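Local coordinates for ABC transporter periplasmic peptide-binding protein (Pseudoalteromonas, PDB 4QFL) that binds dipeptides such as Ala-Phe in the periplasm, probably for delivery to an ABC transporter that imports them, at residues D439-F444 against Q485-A490. Residues are numbered along the deposited sequence; the frame is centred on the assembly and turned at random.
Sequences DPDNFF and QYYDAA
Y487 reaches from helix 480-497 into the turn 439-444 and shows how one aromatic side chain can join two segments by apolar and polar means at once. The apolar part begins with P440, whose CB sits over one face of the tyrosine ring, 4.2 Å from the centroid and 19° off the normal, a CH-pi contact displaced toward the rim. CD2 and CE2 of F444 meet CD1 and CE1 of Y487, the closest pair being F444 CE2 and Y487 CD1 at 3.7 Å. Their planes are only 10° apart, but the rings are slid so far that they barely overlap, with centroids 5.4 Å apart. CE1 of F444 then meets CB of A490, one helical turn after Y487, at 3.9 Å. With CG anti to its carbonyl carbon (chi1 -70°), Y487 extends from the helix to set its hydroxyl against CB of D441.

The turn itself opens with an Asx turn: D439 OD1 accepts from D441 N at 3.0 Å through its anti lone pair. It follows strand 428-434, part of which lines the dipeptide pocket of this family 5 solute-binding protein, and leads into helix 445-448.

No hydrogen bond joins the segments directly; one water and R483, on the same helix as Y487, bridge them. The water accepts from Y487 OH at 2.8 Å and donates to D441 OD1, which is also hydrogen-bonded to S445 OG. R483 NH2 hydrogen-bonds to the tyrosine hydroxyl and forms a salt bridge with D439. A phenylalanine in place of Y487 would probably keep the ring packing but leave the water and R483 without their hydroxyl partner.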
loop_
_atom_site.group_PDB
_atom_site.type_symbol
_atom_site.label_atom_id
_atom_site.label_comp_id
_atom_site.label_asym_id
_atom_site.label_seq_id
_atom_site.Cartn_x
_atom_site.Cartn_y
_atom_site.Cartn_z
ATOM N N ASP A 439 8.234 -9.444 3.002
ATOM C CA ASP A 439 8.605 -10.323 1.901
ATOM C C ASP A 439 8.934 -9.481 0.674
ATOM O O ASP A 439 8.082 -8.750 0.179
ATOM C CB ASP A 439 7.504 -11.334 1.583
ATOM C CG ASP A 439 7.980 -12.411 0.641
ATOM O OD1 ASP A 439 8.235 -12.090 -0.525
ATOM O OD2 ASP A 439 8.129 -13.573 1.063
ATOM N N PRO A 440 10.178 -9.588 0.176
ATOM C CA PRO A 440 10.694 -8.785 -0.948
ATOM C C PRO A 440 9.828 -8.843 -2.211
ATOM O O PRO A 440 9.842 -7.916 -3.015
ATOM C CB PRO A 440 12.074 -9.406 -1.223
ATOM C CG PRO A 440 12.471 -10.019 0.073
ATOM C CD PRO A 440 11.191 -10.530 0.681
ATOM N N ASP A 441 9.082 -9.917 -2.395
ATOM C CA ASP A 441 8.225 -9.999 -3.562
ATOM C C ASP A 441 7.235 -8.842 -3.582
ATOM O O ASP A 441 6.716 -8.470 -4.637
ATOM C CB ASP A 441 7.454 -11.314 -3.588
ATOM C CG ASP A 441 6.423 -11.340 -4.687
ATOM O OD1 ASP A 441 6.827 -11.553 -5.848
ATOM O OD2 ASP A 441 5.222 -11.122 -4.397
ATOM N N ASN A 442 6.967 -8.286 -2.404
ATOM C CA ASN A 442 5.999 -7.195 -2.268
ATOM C C ASN A 442 6.450 -5.892 -2.951
ATOM O O ASN A 442 5.631 -5.017 -3.245
ATOM C CB ASN A 442 5.644 -6.969 -0.787
ATOM C CG ASN A 442 4.468 -6.007 -0.601
ATOM O OD1 ASN A 442 3.313 -6.344 -0.877
ATOM N ND2 ASN A 442 4.758 -4.817 -0.115
ATOM N N PHE A 443 7.747 -5.776 -3.231
ATOM C CA PHE A 443 8.271 -4.624 -3.961
ATOM C C PHE A 443 8.298 -4.881 -5.464
ATOM O O PHE A 443 8.655 -3.997 -6.236
ATOM C CB PHE A 443 9.692 -4.280 -3.498
ATOM C CG PHE A 443 9.740 -3.411 -2.275
ATOM C CD1 PHE A 443 9.582 -2.033 -2.382
ATOM C CD2 PHE A 443 9.936 -3.965 -1.020
ATOM C CE1 PHE A 443 9.616 -1.217 -1.267
ATOM C CE2 PHE A 443 9.975 -3.164 0.097
ATOM C CZ PHE A 443 9.814 -1.785 -0.023
ATOM N N PHE A 444 7.932 -6.089 -5.875
ATOM C CA PHE A 444 8.089 -6.472 -7.271
ATOM C C PHE A 444 6.778 -6.849 -7.912
ATOM O O PHE A 444 6.311 -6.179 -8.825
ATOM C CB PHE A 444 9.087 -7.616 -7.391
ATOM C CG PHE A 444 10.486 -7.231 -7.005
ATOM C CD1 PHE A 444 11.267 -6.448 -7.855
ATOM C CD2 PHE A 444 11.018 -7.633 -5.801
ATOM C CE1 PHE A 444 12.561 -6.093 -7.509
ATOM C CE2 PHE A 444 12.313 -7.285 -5.444
ATOM C CZ PHE A 444 13.084 -6.513 -6.297
ATOM N N GLN A 485 19.073 -14.557 -5.097
ATOM C CA GLN A 485 19.731 -14.586 -6.405
ATOM C C GLN A 485 18.830 -13.989 -7.466
ATOM O O GLN A 485 19.237 -13.147 -8.264
ATOM C CB GLN A 485 20.062 -16.017 -6.805
ATOM C CG GLN A 485 21.331 -16.540 -6.194
ATOM C CD GLN A 485 21.663 -17.914 -6.706
ATOM O OE1 GLN A 485 20.780 -18.767 -6.828
ATOM N NE2 GLN A 485 22.932 -18.135 -7.037
ATOM N N TYR A 486 17.587 -14.440 -7.470
ATOM C CA TYR A 486 16.617 -13.907 -8.405
ATOM C C TYR A 486 16.288 -12.450 -8.095
ATOM O O TYR A 486 16.219 -11.622 -9.000
ATOM C CB TYR A 486 15.368 -14.793 -8.437
ATOM C CG TYR A 486 15.682 -16.156 -8.996
ATOM C CD1 TYR A 486 16.196 -16.286 -10.279
ATOM C CD2 TYR A 486 15.493 -17.308 -8.249
ATOM C CE1 TYR A 486 16.507 -17.529 -10.809
ATOM C CE2 TYR A 486 15.803 -18.565 -8.776
ATOM C CZ TYR A 486 16.310 -18.663 -10.057
ATOM O OH TYR A 486 16.630 -19.889 -10.604
ATOM N N TYR A 487 16.110 -12.132 -6.818
ATOM C CA TYR A 487 15.862 -10.745 -6.443
ATOM C C TYR A 487 17.055 -9.866 -6.773
ATOM O O TYR A 487 16.885 -8.704 -7.115
ATOM C CB TYR A 487 15.441 -10.621 -4.978
ATOM C CG TYR A 487 14.070 -11.189 -4.761
ATOM C CD1 TYR A 487 13.034 -10.884 -5.638
ATOM C CD2 TYR A 487 13.807 -12.065 -3.714
ATOM C CE1 TYR A 487 11.774 -11.420 -5.471
ATOM C CE2 TYR A 487 12.543 -12.604 -3.533
ATOM C CZ TYR A 487 11.533 -12.281 -4.418
ATOM O OH TYR A 487 10.272 -12.814 -4.252
ATOM N N ASP A 488 18.264 -10.418 -6.690
ATOM C CA ASP A 488 19.435 -9.678 -7.141
ATOM C C ASP A 488 19.321 -9.339 -8.624
ATOM O O ASP A 488 19.553 -8.201 -9.038
ATOM C CB ASP A 488 20.721 -10.476 -6.903
ATOM C CG ASP A 488 21.126 -10.513 -5.449
ATOM O OD1 ASP A 488 20.616 -9.684 -4.681
ATOM O OD2 ASP A 488 21.960 -11.361 -5.071
ATOM N N ALA A 489 18.980 -10.340 -9.426
ATOM C CA ALA A 489 18.922 -10.136 -10.861
ATOM C C ALA A 489 17.812 -9.137 -11.172
ATOM O O ALA A 489 17.916 -8.344 -12.113
ATOM C CB ALA A 489 18.692 -11.470 -11.581
ATOM N N ALA A 490 16.752 -9.173 -10.366
ATOM C CA ALA A 490 15.606 -8.301 -10.580
ATOM C C ALA A 490 15.966 -6.844 -10.320
ATOM O O ALA A 490 15.573 -5.946 -11.071
ATOM C CB ALA A 490 14.446 -8.723 -9.700
HETATM O O HOH W 1 8.810 -12.816 -6.605
#